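Long-range contact in ammonium transporter (Kuenenia stuttgartiensis, PDB 6EU6), which belongs to the ammonium transporter family and probably senses ammonium, passing the signal across the membrane through a histidine kinase: residues 56-61 against 99-104. Numbering follows the deposited sequence.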
loop_
_atom_site.group_PDB
_atom_site.type_symbol
_atom_site.label_atom_id
_atom_site.label_comp_id
_atom_site.label_asym_id
_atom_site.label_seq_id
_atom_site.Cartn_x
_atom_site.Cartn_y
_atom_site.Cartn_z
ATOM N N LEU A 56 -10.868 7.625 18.176
ATOM C CA LEU A 56 -11.054 8.454 19.368
ATOM C C LEU A 56 -11.808 7.706 20.496
ATOM O O LEU A 56 -11.474 7.832 21.665
ATOM C CB LEU A 56 -11.805 9.742 19.046
ATOM C CG LEU A 56 -11.076 10.760 18.169
ATOM C CD1 LEU A 56 -11.982 11.953 17.992
ATOM C CD2 LEU A 56 -9.827 11.199 18.826
ATOM N N VAL A 57 -12.796 6.909 20.135
ATOM C CA VAL A 57 -13.582 6.188 21.155
ATOM C C VAL A 57 -12.705 5.126 21.791
ATOM O O VAL A 57 -12.746 4.888 22.998
ATOM C CB VAL A 57 -14.850 5.617 20.526
ATOM C CG1 VAL A 57 -15.557 4.624 21.482
ATOM C CG2 VAL A 57 -15.753 6.733 20.103
ATOM N N PHE A 58 -11.855 4.483 20.995
ATOM C CA PHE A 58 -11.037 3.430 21.527
ATOM C C PHE A 58 -9.919 4.028 22.378
ATOM O O PHE A 58 -9.587 3.454 23.429
ATOM C CB PHE A 58 -10.414 2.540 20.451
ATOM C CG PHE A 58 -9.829 1.249 20.984
ATOM C CD1 PHE A 58 -10.632 0.247 21.432
ATOM C CD2 PHE A 58 -8.499 1.064 21.053
ATOM C CE1 PHE A 58 -10.096 -0.934 21.920
ATOM C CE2 PHE A 58 -7.944 -0.107 21.545
ATOM C CZ PHE A 58 -8.755 -1.125 21.946
ATOM N N PHE A 59 -9.359 5.168 21.946
ATOM C CA PHE A 59 -8.401 5.889 22.774
ATOM C C PHE A 59 -9.040 6.256 24.131
ATOM O O PHE A 59 -8.417 6.075 25.190
ATOM C CB PHE A 59 -7.898 7.124 22.077
ATOM C CG PHE A 59 -7.052 8.035 22.937
ATOM C CD1 PHE A 59 -5.711 7.786 23.139
ATOM C CD2 PHE A 59 -7.590 9.168 23.490
ATOM C CE1 PHE A 59 -4.945 8.617 23.953
ATOM C CE2 PHE A 59 -6.835 10.001 24.296
ATOM C CZ PHE A 59 -5.533 9.715 24.546
ATOM N N SER A 60 -10.267 6.732 24.113
ATOM C CA SER A 60 -10.835 7.322 25.341
ATOM C C SER A 60 -11.267 6.226 26.320
ATOM O O SER A 60 -10.897 6.251 27.515
ATOM C CB SER A 60 -12.055 8.171 25.006
ATOM O OG SER A 60 -11.663 9.197 24.136
ATOM N N VAL A 61 -12.109 5.326 25.848
ATOM C CA VAL A 61 -12.629 4.272 26.733
ATOM C C VAL A 61 -12.390 2.844 26.349
ATOM O O VAL A 61 -12.182 1.958 27.238
ATOM C CB VAL A 61 -14.116 4.484 27.049
ATOM C CG1 VAL A 61 -14.333 5.894 27.524
ATOM C CG2 VAL A 61 -14.964 4.239 25.865
ATOM N N PHE A 99 -1.647 -0.890 17.854
ATOM C CA PHE A 99 -2.025 -2.190 17.302
ATOM C C PHE A 99 -3.446 -2.600 17.673
ATOM O O PHE A 99 -4.272 -2.908 16.807
ATOM C CB PHE A 99 -0.998 -3.226 17.695
ATOM C CG PHE A 99 -1.160 -4.570 16.984
ATOM C CD1 PHE A 99 -0.733 -4.751 15.691
ATOM C CD2 PHE A 99 -1.738 -5.634 17.621
ATOM C CE1 PHE A 99 -0.868 -6.020 15.041
ATOM C CE2 PHE A 99 -1.855 -6.884 16.999
ATOM C CZ PHE A 99 -1.445 -7.070 15.679
ATOM N N GLN A 100 -3.787 -2.449 18.935
ATOM C CA GLN A 100 -5.108 -2.831 19.347
ATOM C C GLN A 100 -6.111 -1.779 18.862
ATOM O O GLN A 100 -7.229 -2.125 18.615
ATOM C CB GLN A 100 -5.182 -2.992 20.875
ATOM C CG GLN A 100 -4.300 -4.105 21.453
ATOM C CD GLN A 100 -4.734 -5.487 20.945
ATOM O OE1 GLN A 100 -5.874 -5.696 20.626
ATOM N NE2 GLN A 100 -3.788 -6.404 20.819
ATOM N N MET A 101 -5.727 -0.492 18.712
ATOM C CA MET A 101 -6.647 0.481 18.160
ATOM C C MET A 101 -7.067 0.120 16.735
ATOM O O MET A 101 -8.236 0.220 16.377
ATOM C CB MET A 101 -6.033 1.908 18.187
ATOM C CG MET A 101 -6.938 2.988 17.636
ATOM S SD MET A 101 -6.120 4.618 17.731
ATOM C CE MET A 101 -6.353 4.831 19.485
ATOM N N VAL A 102 -6.091 -0.252 15.901
ATOM C CA VAL A 102 -6.461 -0.569 14.537
ATOM C C VAL A 102 -7.276 -1.897 14.474
ATOM O O VAL A 102 -8.084 -2.083 13.575
ATOM C CB VAL A 102 -5.260 -0.530 13.561
ATOM C CG1 VAL A 102 -4.679 0.888 13.525
ATOM C CG2 VAL A 102 -4.173 -1.512 13.909
ATOM N N PHE A 103 -7.023 -2.843 15.385
ATOM C CA PHE A 103 -7.979 -3.973 15.559
ATOM C C PHE A 103 -9.420 -3.506 15.809
ATOM O O PHE A 103 -10.365 -3.965 15.182
ATOM C CB PHE A 103 -7.466 -4.929 16.664
ATOM C CG PHE A 103 -6.509 -5.971 16.175
ATOM C CD1 PHE A 103 -5.569 -5.673 15.212
ATOM C CD2 PHE A 103 -6.504 -7.224 16.730
ATOM C CE1 PHE A 103 -4.687 -6.626 14.756
ATOM C CE2 PHE A 103 -5.664 -8.203 16.230
ATOM C CZ PHE A 103 -4.736 -7.898 15.269
ATOM N N ALA A 104 -9.591 -2.546 16.715
ATOM C CA ALA A 104 -10.905 -2.037 17.025
ATOM C C ALA A 104 -11.515 -1.372 15.779
ATOM O O ALA A 104 -12.702 -1.551 15.534
ATOM C CB ALA A 104 -10.893 -1.030 18.194
#
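F58 packs against M101 and A104 in a buried, apolar helix-helix contact that joins helix 40-67 to helix 93-114, its next helical neighbour in sequence. The short helical segments run 129° apart in direction, and their axes come no closer than 9.6 Å, a separation that suits the flat ring set between them. A104 supplies the small methyl that a ring can lie on: its CB sits over one face of F58, 3.8 Å from the ring centroid, in a CH-pi contact displaced toward the CD1 side. With CG anti to the backbone N (chi1 -166°), F58 carries its ring across to the other helix, where CD2 approaches M101 CA at 3.5 Å and CE2 lies 3.6 Å from Q100 O. Such packing of hydrophobic side chains between transmembrane helices fits the helical bundle of the Amt fold, which assembles here as a trimer. The M101 and F58 side chains run past one another, each reaching toward the other's helix; the unbranched chain of M101 is extended as far as SD and then bends (chi3 -76°), bringing CE within 3.8 Å of F59 CB. Were F58 cut back to an alanine, the A104 methyl would probably lose the ring face it lies on, with a gap opening beside M101. On the side facing a neighbouring subunit, M244 of that subunit packs on F59 and N243 of that subunit on M101.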